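Omega-class glutathione S-transferase (Bombyx mori, PDB 3WD6) binds glutathione and probably catalyses both glutathione transfer and the glutathione-dependent reduction of dehydroascorbate. Local coordinates at residues Asp119-Glu124 with Leu155-Glu160; Tyr180-Trp185 with Leu209-Asn214. All coordinates share one frame; numbering follows the deposited sequence.

Overall arrangement
The chain first builds the thioredoxin-like half with its mixed sheet and bound glutathione, then enters the all-helical C-terminal half typical of glutathione transferases, where both contacts lie. Helix 113-125 leads off; the chain runs through helix 127-138 and returns on helix 145-165, and contact 1 closes this loop of 30 residues between its segments. Helix 177-189 follows, and 23 residues separate 180-185 from 209-214 on helix 206-216, a loop closed by contact 2. The loops come in series, neither nested nor crossed. The centres of the two contacts lie about 12 Å apart, and the contacts touch directly: V123 packs on M181 and I182, and I158 on I182.

Contact 1. Residues Asp119-Glu124 with Leu155-Glu160; sequences DKIIVE and LDFIQE
The ring of F157 meets I121 and I122, two consecutive isoleucines of helix 113-125, and both come at it obliquely. CG2 of I121 approaches CZ of F157 at 4.2 Å, while CG1 of I122 stands 4.5 Å from CE2 of F157. F157 holds its CG anti to the backbone N (chi1 180°), which carries the ring out from helix 145-165 to the other helix. In I121 it is CG2 that lies anti to the backbone N, beside the carbonyl carbon, and this branch does the touching.

The closest pair of CA atoms across the segments is that of I122 and I158, 6.7 Å apart. Only about 150 Å² is buried in total, and the contact is wholly apolar: a light one, with I122 buried and I121 exposed.

More holds the two helices together than this ring. I122 also packs on Q161 and R165, farther along helix 145-165, and D119 makes a salt bridge to R165. K120 pairs with E97 on helix 92-102, V123 leans on Y177 and M181 of helix 177-189, and L155 packs on F186 of that helix and L208 of helix 206-216.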
loop_
_atom_site.group_PDB
_atom_site.type_symbol
_atom_site.label_atom_id
_atom_site.label_comp_id
_atom_site.label_asym_id
_atom_site.label_seq_id
_atom_site.Cartn_x
_atom_site.Cartn_y
_atom_site.Cartn_z
ATOM N N ASP A 119 1.636 -17.102 2.098
ATOM C CA ASP A 119 1.312 -15.689 2.170
ATOM C C ASP A 119 2.177 -14.842 1.245
ATOM O O ASP A 119 1.655 -13.980 0.545
ATOM C CB ASP A 119 1.406 -15.188 3.600
ATOM C CG ASP A 119 0.092 -15.303 4.325
ATOM O OD1 ASP A 119 -0.781 -16.087 3.854
ATOM O OD2 ASP A 119 -0.071 -14.597 5.347
ATOM N N LYS A 120 3.482 -15.097 1.214
ATOM C CA LYS A 120 4.377 -14.301 0.370
ATOM C C LYS A 120 4.081 -14.541 -1.115
ATOM O O LYS A 120 4.126 -13.608 -1.931
ATOM C CB LYS A 120 5.851 -14.596 0.689
ATOM C CG LYS A 120 6.181 -14.577 2.184
ATOM C CD LYS A 120 7.669 -14.334 2.431
ATOM C CE LYS A 120 7.888 -13.814 3.866
ATOM N NZ LYS A 120 9.179 -13.070 4.066
ATOM N N ILE A 121 3.762 -15.790 -1.455
ATOM C CA ILE A 121 3.335 -16.130 -2.805
ATOM C C ILE A 121 2.105 -15.305 -3.177
ATOM O O ILE A 121 2.074 -14.616 -4.210
ATOM C CB ILE A 121 3.065 -17.656 -2.929
ATOM C CG1 ILE A 121 4.415 -18.395 -2.858
ATOM C CG2 ILE A 121 2.296 -17.993 -4.219
ATOM C CD1 ILE A 121 4.327 -19.914 -2.681
ATOM N N ILE A 122 1.090 -15.351 -2.328
ATOM C CA ILE A 122 -0.086 -14.533 -2.560
ATOM C C ILE A 122 0.276 -13.072 -2.863
ATOM O O ILE A 122 -0.191 -12.513 -3.853
ATOM C CB ILE A 122 -1.046 -14.633 -1.384
ATOM C CG1 ILE A 122 -1.714 -16.016 -1.419
ATOM C CG2 ILE A 122 -2.089 -13.503 -1.452
ATOM C CD1 ILE A 122 -2.333 -16.441 -0.092
ATOM N N VAL A 123 1.114 -12.458 -2.028
ATOM C CA VAL A 123 1.533 -11.082 -2.279
ATOM C C VAL A 123 2.145 -10.912 -3.671
ATOM O O VAL A 123 1.816 -9.949 -4.369
ATOM C CB VAL A 123 2.562 -10.592 -1.252
ATOM C CG1 VAL A 123 3.108 -9.231 -1.684
ATOM C CG2 VAL A 123 1.943 -10.532 0.125
ATOM N N GLU A 124 3.040 -11.829 -4.060
ATOM C CA GLU A 124 3.666 -11.802 -5.394
ATOM C C GLU A 124 2.602 -11.896 -6.449
ATOM O O GLU A 124 2.681 -11.216 -7.468
ATOM C CB GLU A 124 4.630 -12.981 -5.619
ATOM C CG GLU A 124 6.108 -12.626 -5.753
ATOM C CD GLU A 124 6.406 -11.501 -6.764
ATOM O OE1 GLU A 124 6.168 -11.699 -7.988
ATOM O OE2 GLU A 124 6.915 -10.430 -6.321
ATOM N N LEU A 155 -6.391 -11.733 -10.146
ATOM C CA LEU A 155 -7.588 -11.731 -9.319
ATOM C C LEU A 155 -8.101 -13.160 -9.096
ATOM O O LEU A 155 -8.413 -13.536 -7.959
ATOM C CB LEU A 155 -8.673 -10.867 -9.953
ATOM C CG LEU A 155 -8.235 -9.430 -10.268
ATOM C CD1 LEU A 155 -9.324 -8.712 -11.047
ATOM C CD2 LEU A 155 -7.871 -8.668 -8.995
ATOM N N ASP A 156 -8.170 -13.954 -10.171
ATOM C CA ASP A 156 -8.642 -15.329 -10.072
ATOM C C ASP A 156 -7.872 -16.083 -8.996
ATOM O O ASP A 156 -8.464 -16.761 -8.143
ATOM C CB ASP A 156 -8.499 -16.074 -11.411
ATOM C CG ASP A 156 -9.432 -15.543 -12.489
ATOM O OD1 ASP A 156 -10.443 -14.883 -12.149
ATOM O OD2 ASP A 156 -9.156 -15.795 -13.691
ATOM N N PHE A 157 -6.549 -15.971 -9.053
ATOM C CA PHE A 157 -5.678 -16.728 -8.161
ATOM C C PHE A 157 -5.952 -16.321 -6.724
ATOM O O PHE A 157 -6.120 -17.178 -5.845
ATOM C CB PHE A 157 -4.210 -16.485 -8.512
ATOM C CG PHE A 157 -3.241 -17.229 -7.637
ATOM C CD1 PHE A 157 -2.852 -18.522 -7.960
ATOM C CD2 PHE A 157 -2.700 -16.634 -6.500
ATOM C CE1 PHE A 157 -1.948 -19.222 -7.170
ATOM C CE2 PHE A 157 -1.791 -17.333 -5.697
ATOM C CZ PHE A 157 -1.409 -18.635 -6.040
ATOM N N ILE A 158 -6.015 -15.013 -6.489
ATOM C CA ILE A 158 -6.217 -14.504 -5.138
ATOM C C ILE A 158 -7.585 -14.912 -4.572
ATOM O O ILE A 158 -7.671 -15.477 -3.471
ATOM C CB ILE A 158 -6.007 -12.994 -5.086
ATOM C CG1 ILE A 158 -4.556 -12.688 -5.475
ATOM C CG2 ILE A 158 -6.320 -12.472 -3.690
ATOM C CD1 ILE A 158 -4.219 -11.206 -5.541
ATOM N N GLN A 159 -8.644 -14.659 -5.338
ATOM C CA GLN A 159 -9.973 -15.113 -4.956
ATOM C C GLN A 159 -9.990 -16.599 -4.621
ATOM O O GLN A 159 -10.577 -16.999 -3.616
ATOM C CB GLN A 159 -10.988 -14.825 -6.054
ATOM C CG GLN A 159 -12.440 -15.021 -5.625
ATOM C CD GLN A 159 -13.391 -14.402 -6.630
ATOM O OE1 GLN A 159 -14.237 -13.548 -6.291
ATOM N NE2 GLN A 159 -13.250 -14.816 -7.879
ATOM N N GLU A 160 -9.346 -17.415 -5.452
ATOM C CA GLU A 160 -9.318 -18.860 -5.201
ATOM C C GLU A 160 -8.619 -19.204 -3.865
ATOM O O GLU A 160 -9.089 -20.067 -3.115
ATOM C CB GLU A 160 -8.702 -19.622 -6.396
ATOM C CG GLU A 160 -8.963 -21.150 -6.412
ATOM C CD GLU A 160 -10.465 -21.527 -6.557
ATOM O OE1 GLU A 160 -11.269 -20.702 -7.073
ATOM O OE2 GLU A 160 -10.846 -22.664 -6.158
#

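Contact 2. Residues Tyr180-Trp185 with Leu209-Asn214; sequences YMIWPW and LEYIDN
The hydroxyl of Y211, reaching from helix 206-216 toward I182, is hydrogen-bonded to OD1 of D179, the residue just ahead of 180-185. That bond joins the two helices by a polar link. CD1 of I182 passes 4.3 Å from OH of Y211.

The larger share of the contact belongs to W183 and I212. With CG anti to the backbone N (chi1 169°), the indole of W183 sends its six-membered ring toward helix 206-216, where CH2 comes within 4.0 Å of CG2 of I212. The same CH2 lies 3.9 Å from the backbone O of I212, which approaches the ring obliquely. The polar end of the indole is turned to its own helix, NE1 bonding to OE2 of E187, and M215, L216 and V221 also pack against the ring.

Helix 177-189 is kinked here. P184 has no N-H to give, and W185 N bonds to I182 O at 3.1 Å. M181 O instead takes a bond from NE of R43 on helix 39-51, and W185 packs edge-to-face with Y40 of the glutathione pocket.

All four touching residues are buried, yet the tyrosine hydroxyl and the indole N-H both have carboxylate partners. With no direct hydrogen bond between the segments, van der Waals packing accounts for the contact, while the bonds to D179 and E187 satisfy the buried polar ends and probably help to hold the two rings in place.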
loop_
_atom_site.group_PDB
_atom_site.type_symbol
_atom_site.label_atom_id
_atom_site.label_comp_id
_atom_site.label_asym_id
_atom_site.label_seq_id
_atom_site.Cartn_x
_atom_site.Cartn_y
_atom_site.Cartn_z
ATOM N N TYR A 180 -2.904 -7.292 4.098
ATOM C CA TYR A 180 -2.428 -5.914 4.159
ATOM C C TYR A 180 -1.471 -5.578 3.030
ATOM O O TYR A 180 -1.462 -4.437 2.548
ATOM C CB TYR A 180 -1.759 -5.609 5.498
ATOM C CG TYR A 180 -2.743 -5.459 6.642
ATOM C CD1 TYR A 180 -3.925 -4.719 6.481
ATOM C CD2 TYR A 180 -2.511 -6.078 7.873
ATOM C CE1 TYR A 180 -4.842 -4.585 7.527
ATOM C CE2 TYR A 180 -3.420 -5.955 8.921
ATOM C CZ TYR A 180 -4.585 -5.201 8.746
ATOM O OH TYR A 180 -5.473 -5.055 9.790
ATOM N N MET A 181 -0.659 -6.552 2.610
ATOM C CA MET A 181 0.420 -6.251 1.657
ATOM C C MET A 181 -0.104 -6.127 0.216
ATOM O O MET A 181 0.568 -5.554 -0.655
ATOM C CB MET A 181 1.573 -7.265 1.752
ATOM C CG MET A 181 2.330 -7.233 3.076
ATOM S SD MET A 181 3.010 -5.605 3.480
ATOM C CE MET A 181 1.736 -4.946 4.569
ATOM N N ILE A 182 -1.310 -6.635 -0.028
ATOM C CA ILE A 182 -1.910 -6.453 -1.339
ATOM C C ILE A 182 -2.997 -5.378 -1.291
ATOM O O ILE A 182 -3.398 -4.828 -2.329
ATOM C CB ILE A 182 -2.466 -7.789 -1.925
ATOM C CG1 ILE A 182 -3.753 -8.229 -1.222
ATOM C CG2 ILE A 182 -1.406 -8.895 -1.841
ATOM C CD1 ILE A 182 -4.234 -9.643 -1.649
ATOM N N TRP A 183 -3.464 -5.061 -0.083
ATOM C CA TRP A 183 -4.606 -4.160 0.060
ATOM C C TRP A 183 -4.528 -2.839 -0.751
ATOM O O TRP A 183 -5.524 -2.403 -1.332
ATOM C CB TRP A 183 -4.892 -3.835 1.540
ATOM C CG TRP A 183 -5.882 -2.723 1.599
ATOM C CD1 TRP A 183 -5.654 -1.421 1.961
ATOM C CD2 TRP A 183 -7.245 -2.794 1.187
ATOM N NE1 TRP A 183 -6.814 -0.681 1.834
ATOM C CE2 TRP A 183 -7.803 -1.501 1.350
ATOM C CE3 TRP A 183 -8.059 -3.829 0.716
ATOM C CZ2 TRP A 183 -9.141 -1.217 1.049
ATOM C CZ3 TRP A 183 -9.391 -3.547 0.417
ATOM C CH2 TRP A 183 -9.916 -2.245 0.582
ATOM N N PRO A 184 -3.358 -2.185 -0.772
ATOM C CA PRO A 184 -3.350 -0.854 -1.405
ATOM C C PRO A 184 -3.856 -0.868 -2.853
ATOM O O PRO A 184 -4.438 0.122 -3.352
ATOM C CB PRO A 184 -1.862 -0.464 -1.381
ATOM C CG PRO A 184 -1.303 -1.224 -0.194
ATOM C CD PRO A 184 -2.039 -2.547 -0.203
ATOM N N TRP A 185 -3.612 -1.975 -3.547
ATOM C CA TRP A 185 -4.037 -2.028 -4.939
ATOM C C TRP A 185 -5.528 -2.245 -5.036
ATOM O O TRP A 185 -6.177 -1.653 -5.897
ATOM C CB TRP A 185 -3.195 -2.996 -5.760
ATOM C CG TRP A 185 -1.850 -2.389 -5.888
ATOM C CD1 TRP A 185 -1.442 -1.488 -6.840
ATOM C CD2 TRP A 185 -0.750 -2.526 -4.967
ATOM N NE1 TRP A 185 -0.146 -1.097 -6.590
ATOM C CE2 TRP A 185 0.305 -1.716 -5.454
ATOM C CE3 TRP A 185 -0.547 -3.272 -3.799
ATOM C CZ2 TRP A 185 1.540 -1.625 -4.810
ATOM C CZ3 TRP A 185 0.686 -3.188 -3.159
ATOM C CH2 TRP A 185 1.716 -2.368 -3.668
ATOM N N LEU A 209 -15.192 -9.127 -4.320
ATOM C CA LEU A 209 -15.872 -7.871 -4.047
ATOM C C LEU A 209 -16.376 -7.812 -2.607
ATOM O O LEU A 209 -16.339 -6.756 -1.974
ATOM C CB LEU A 209 -17.001 -7.659 -5.045
ATOM C CG LEU A 209 -16.475 -7.313 -6.442
ATOM C CD1 LEU A 209 -17.521 -7.563 -7.531
ATOM C CD2 LEU A 209 -16.008 -5.865 -6.457
ATOM N N GLU A 210 -16.828 -8.949 -2.085
ATOM C CA GLU A 210 -17.249 -9.037 -0.687
ATOM C C GLU A 210 -16.068 -8.823 0.278
ATOM O O GLU A 210 -16.162 -8.080 1.264
ATOM C CB GLU A 210 -17.898 -10.396 -0.432
ATOM C CG GLU A 210 -18.424 -10.613 0.986
ATOM C CD GLU A 210 -18.879 -12.065 1.191
ATOM O OE1 GLU A 210 -19.256 -12.422 2.346
ATOM O OE2 GLU A 210 -18.857 -12.851 0.195
ATOM N N TYR A 211 -14.952 -9.481 -0.032
ATOM C CA TYR A 211 -13.722 -9.354 0.741
ATOM C C TYR A 211 -13.254 -7.893 0.761
ATOM O O TYR A 211 -12.853 -7.380 1.794
ATOM C CB TYR A 211 -12.670 -10.295 0.140
ATOM C CG TYR A 211 -11.228 -10.031 0.502
ATOM C CD1 TYR A 211 -10.700 -10.466 1.720
ATOM C CD2 TYR A 211 -10.375 -9.393 -0.399
ATOM C CE1 TYR A 211 -9.362 -10.250 2.046
ATOM C CE2 TYR A 211 -9.028 -9.165 -0.076
ATOM C CZ TYR A 211 -8.534 -9.602 1.142
ATOM O OH TYR A 211 -7.214 -9.379 1.453
ATOM N N ILE A 212 -13.333 -7.210 -0.375
ATOM C CA ILE A 212 -12.941 -5.814 -0.408
ATOM C C ILE A 212 -13.810 -4.976 0.538
ATOM O O ILE A 212 -13.272 -4.169 1.320
ATOM C CB ILE A 212 -12.889 -5.255 -1.840
ATOM C CG1 ILE A 212 -11.686 -5.876 -2.558
ATOM C CG2 ILE A 212 -12.775 -3.719 -1.841
ATOM C CD1 ILE A 212 -11.767 -5.825 -4.072
ATOM N N ASP A 213 -15.132 -5.172 0.495
ATOM C CA ASP A 213 -16.028 -4.499 1.455
ATOM C C ASP A 213 -15.634 -4.731 2.903
ATOM O O ASP A 213 -15.676 -3.798 3.711
ATOM C CB ASP A 213 -17.481 -4.958 1.275
ATOM C CG ASP A 213 -18.090 -4.461 -0.010
ATOM O OD1 ASP A 213 -17.604 -3.429 -0.552
ATOM O OD2 ASP A 213 -19.052 -5.104 -0.482
ATOM N N ASN A 214 -15.303 -5.980 3.248
ATOM C CA ASN A 214 -14.893 -6.279 4.619
ATOM C C ASN A 214 -13.572 -5.583 4.961
ATOM O O ASN A 214 -13.400 -5.065 6.059
ATOM C CB ASN A 214 -14.809 -7.790 4.856
ATOM C CG ASN A 214 -16.184 -8.459 4.819
ATOM O OD1 ASN A 214 -17.160 -7.914 5.336
ATOM N ND2 ASN A 214 -16.264 -9.639 4.214
#